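Local coordinates for protein glutamate receptor IIB (Drosophila melanogaster, PDB 4WXJ) that binds glutamate through this extracellular ligand-binding domain and, as its family suggests, probably opens a cation channel at the muscle postsynaptic membrane, at residues V107-P112 / G227-L232. Numbering follows the deposited sequence.
Sequences VDFTVP and GIAVPL
Asp108 and Val230 form an antiparallel hydrogen-bonded pair: Asp108 N reaches Val230 O at 2.7 Å, and Val230 N bonds back to Asp108 O at 3.0 Å, standing 48° out of that carbonyl's plane. Thr110 N then meets Ile228 O at 2.9 Å, in the carbonyl plane. The reciprocal bond is changed, because Ile228 N gives its hydrogen to Thr110 OG1 (3.1 Å) instead of a main-chain carbonyl. With chi1 at 64°, that hydroxyl sits between its own backbone N and carbonyl carbon, where it also donates to Val111 O at 2.9 Å. A valine here would probably leave Ile228 N without this acceptor and Val111 O without its hydroxyl donor. Asp108 OD1 takes the N-H of Phe109 on its anti lone pair and forms a salt bridge with Arg104. Thr110 CG2 packs on Ile228 CB, and Leu232 CD2 against Val107 C. On the face opposite Asp108 and Val230, Ala229 CB lies over the Phe109 ring, 3.9 Å from Phe109 CE2, while Gly227 O meets its edge, 3.5 Å from Phe109 CE2. Phe109 touches glutamate-binding Arg103, its side chain about 7 Å from the ligand, consistent with antiparallel strands behind the agonist pocket of the bilobed, periplasmic-binding-protein-like domain of ionotropic glutamate receptors.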
ATOM      1  N   VAL A 107      11.704   6.534 -10.210  1.00 32.82           N
ATOM      2  CA  VAL A 107      12.036   7.236  -8.974  1.00 24.32           C
ATOM      3  C   VAL A 107      12.924   6.364  -8.096  1.00 23.85           C
ATOM      4  O   VAL A 107      12.996   5.151  -8.286  1.00 25.78           O
ATOM      5  CB  VAL A 107      10.772   7.641  -8.177  1.00 24.36           C
ATOM      6  CG1 VAL A 107       9.894   8.570  -9.004  1.00 28.66           C
ATOM      7  CG2 VAL A 107       9.983   6.412  -7.736  1.00 25.22           C
ATOM      8  N   ASP A 108      13.595   6.989  -7.135  1.00 31.27           N
ATOM      9  CA  ASP A 108      14.442   6.264  -6.195  1.00 25.97           C
ATOM     10  C   ASP A 108      13.639   5.875  -4.959  1.00 18.49           C
ATOM     11  O   ASP A 108      12.533   6.371  -4.746  1.00 19.88           O
ATOM     12  CB  ASP A 108      15.651   7.112  -5.795  1.00 26.72           C
ATOM     13  CG  ASP A 108      16.945   6.321  -5.786  1.00 32.95           C
ATOM     14  OD1 ASP A 108      16.943   5.171  -5.298  1.00 34.94           O
ATOM     15  OD2 ASP A 108      17.965   6.849  -6.276  1.00 39.80           O
ATOM     16  N   PHE A 109      14.203   4.983  -4.152  1.00 18.45           N
ATOM     17  CA  PHE A 109      13.592   4.583  -2.891  1.00 13.61           C
ATOM     18  C   PHE A 109      14.625   4.565  -1.776  1.00 19.06           C
ATOM     19  O   PHE A 109      15.805   4.303  -2.008  1.00 22.17           O
ATOM     20  CB  PHE A 109      12.945   3.202  -3.007  1.00 22.13           C
ATOM     21  CG  PHE A 109      11.542   3.228  -3.540  1.00 21.50           C
ATOM     22  CD1 PHE A 109      11.296   3.100  -4.898  1.00 29.06           C
ATOM     23  CD2 PHE A 109      10.467   3.372  -2.681  1.00 23.45           C
ATOM     24  CE1 PHE A 109      10.003   3.121  -5.388  1.00 20.00           C
ATOM     25  CE2 PHE A 109       9.173   3.392  -3.165  1.00 29.07           C
ATOM     26  CZ  PHE A 109       8.941   3.267  -4.520  1.00 22.42           C
ATOM     27  N   THR A 110      14.171   4.850  -0.563  1.00 26.82           N
ATOM     28  CA  THR A 110      15.001   4.669   0.616  1.00 26.34           C
ATOM     29  C   THR A 110      15.076   3.184   0.922  1.00 24.80           C
ATOM     30  O   THR A 110      14.438   2.372   0.247  1.00 24.26           O
ATOM     31  CB  THR A 110      14.438   5.413   1.840  1.00 23.39           C
ATOM     32  OG1 THR A 110      13.169   4.853   2.202  1.00 19.35           O
ATOM     33  CG2 THR A 110      14.271   6.894   1.542  1.00 23.63           C
ATOM     34  N   VAL A 111      15.855   2.824   1.933  1.00 19.57           N
ATOM     35  CA  VAL A 111      15.761   1.488   2.497  1.00 25.19           C
ATOM     36  C   VAL A 111      14.326   1.302   2.972  1.00 20.05           C
ATOM     37  O   VAL A 111      13.675   2.274   3.356  1.00 18.99           O
ATOM     38  CB  VAL A 111      16.731   1.270   3.673  1.00 21.49           C
ATOM     39  CG1 VAL A 111      18.167   1.296   3.192  1.00 29.47           C
ATOM     40  CG2 VAL A 111      16.504   2.318   4.758  1.00 26.27           C
ATOM     41  N   PRO A 112      13.819   0.062   2.946  1.00 19.57           N
ATOM     42  CA  PRO A 112      12.427  -0.098   3.379  1.00 22.70           C
ATOM     43  C   PRO A 112      12.219   0.189   4.862  1.00 17.82           C
ATOM     44  O   PRO A 112      13.137  -0.024   5.654  1.00 15.79           O
ATOM     45  CB  PRO A 112      12.130  -1.570   3.078  1.00 19.26           C
ATOM     46  CG  PRO A 112      13.164  -1.991   2.089  1.00 29.27           C
ATOM     47  CD  PRO A 112      14.384  -1.195   2.425  1.00 29.59           C
ATOM     48  N   GLY A 227       8.723   1.519   1.043  1.00 20.02           N
ATOM     49  CA  GLY A 227       9.841   2.441   1.065  1.00 18.05           C
ATOM     50  C   GLY A 227       9.383   3.864   0.814  1.00 17.22           C
ATOM     51  O   GLY A 227       8.339   4.092   0.202  1.00 18.62           O
ATOM     52  N   ILE A 228      10.159   4.823   1.303  1.00 15.59           N
ATOM     53  CA  ILE A 228       9.910   6.223   1.000  1.00 22.87           C
ATOM     54  C   ILE A 228      10.454   6.525  -0.389  1.00 11.99           C
ATOM     55  O   ILE A 228      11.624   6.266  -0.676  1.00 17.10           O
ATOM     56  CB  ILE A 228      10.556   7.161   2.037  1.00 30.22           C
ATOM     57  CG1 ILE A 228       9.874   6.981   3.397  1.00 31.34           C
ATOM     58  CG2 ILE A 228      10.460   8.618   1.570  1.00 22.30           C
ATOM     59  CD1 ILE A 228      10.450   7.839   4.513  1.00 33.76           C
ATOM     60  N   ALA A 229       9.599   7.068  -1.247  1.00 20.32           N
ATOM     61  CA  ALA A 229       9.990   7.395  -2.612  1.00 24.94           C
ATOM     62  C   ALA A 229      10.584   8.798  -2.679  1.00 25.92           C
ATOM     63  O   ALA A 229      10.057   9.733  -2.074  1.00 22.17           O
ATOM     64  CB  ALA A 229       8.797   7.278  -3.546  1.00 24.48           C
ATOM     65  N   VAL A 230      11.688   8.930  -3.407  1.00 24.56           N
ATOM     66  CA  VAL A 230      12.312  10.224  -3.653  1.00 30.46           C
ATOM     67  C   VAL A 230      12.757  10.303  -5.112  1.00 36.17           C
ATOM     68  O   VAL A 230      12.912   9.271  -5.766  1.00 32.35           O
ATOM     69  CB  VAL A 230      13.523  10.466  -2.727  1.00 24.48           C
ATOM     70  CG1 VAL A 230      13.094  10.429  -1.266  1.00 37.21           C
ATOM     71  CG2 VAL A 230      14.622   9.436  -2.990  1.00 28.72           C
ATOM     72  N   PRO A 231      12.964  11.525  -5.629  1.00 37.78           N
ATOM     73  CA  PRO A 231      13.429  11.660  -7.014  1.00 39.31           C
ATOM     74  C   PRO A 231      14.762  10.953  -7.231  1.00 27.24           C
ATOM     75  O   PRO A 231      15.563  10.873  -6.300  1.00 32.49           O
ATOM     76  CB  PRO A 231      13.573  13.174  -7.196  1.00 41.95           C
ATOM     77  CG  PRO A 231      12.696  13.773  -6.154  1.00 48.80           C
ATOM     78  CD  PRO A 231      12.758  12.837  -4.991  1.00 44.57           C
ATOM     79  N   LEU A 232      14.984  10.440  -8.437  1.00 26.94           N
ATOM     80  CA  LEU A 232      16.211   9.716  -8.754  1.00 37.85           C
ATOM     81  C   LEU A 232      17.452  10.534  -8.413  1.00 50.72           C
ATOM     82  O   LEU A 232      17.558  11.705  -8.779  1.00 47.68           O
ATOM     83  CB  LEU A 232      16.231   9.324 -10.234  1.00 30.27           C
ATOM     84  CG  LEU A 232      15.385   8.101 -10.595  1.00 37.87           C
ATOM     85  CD1 LEU A 232      15.159   8.023 -12.095  1.00 35.19           C
ATOM     86  CD2 LEU A 232      16.042   6.819 -10.089  1.00 30.27           C
TER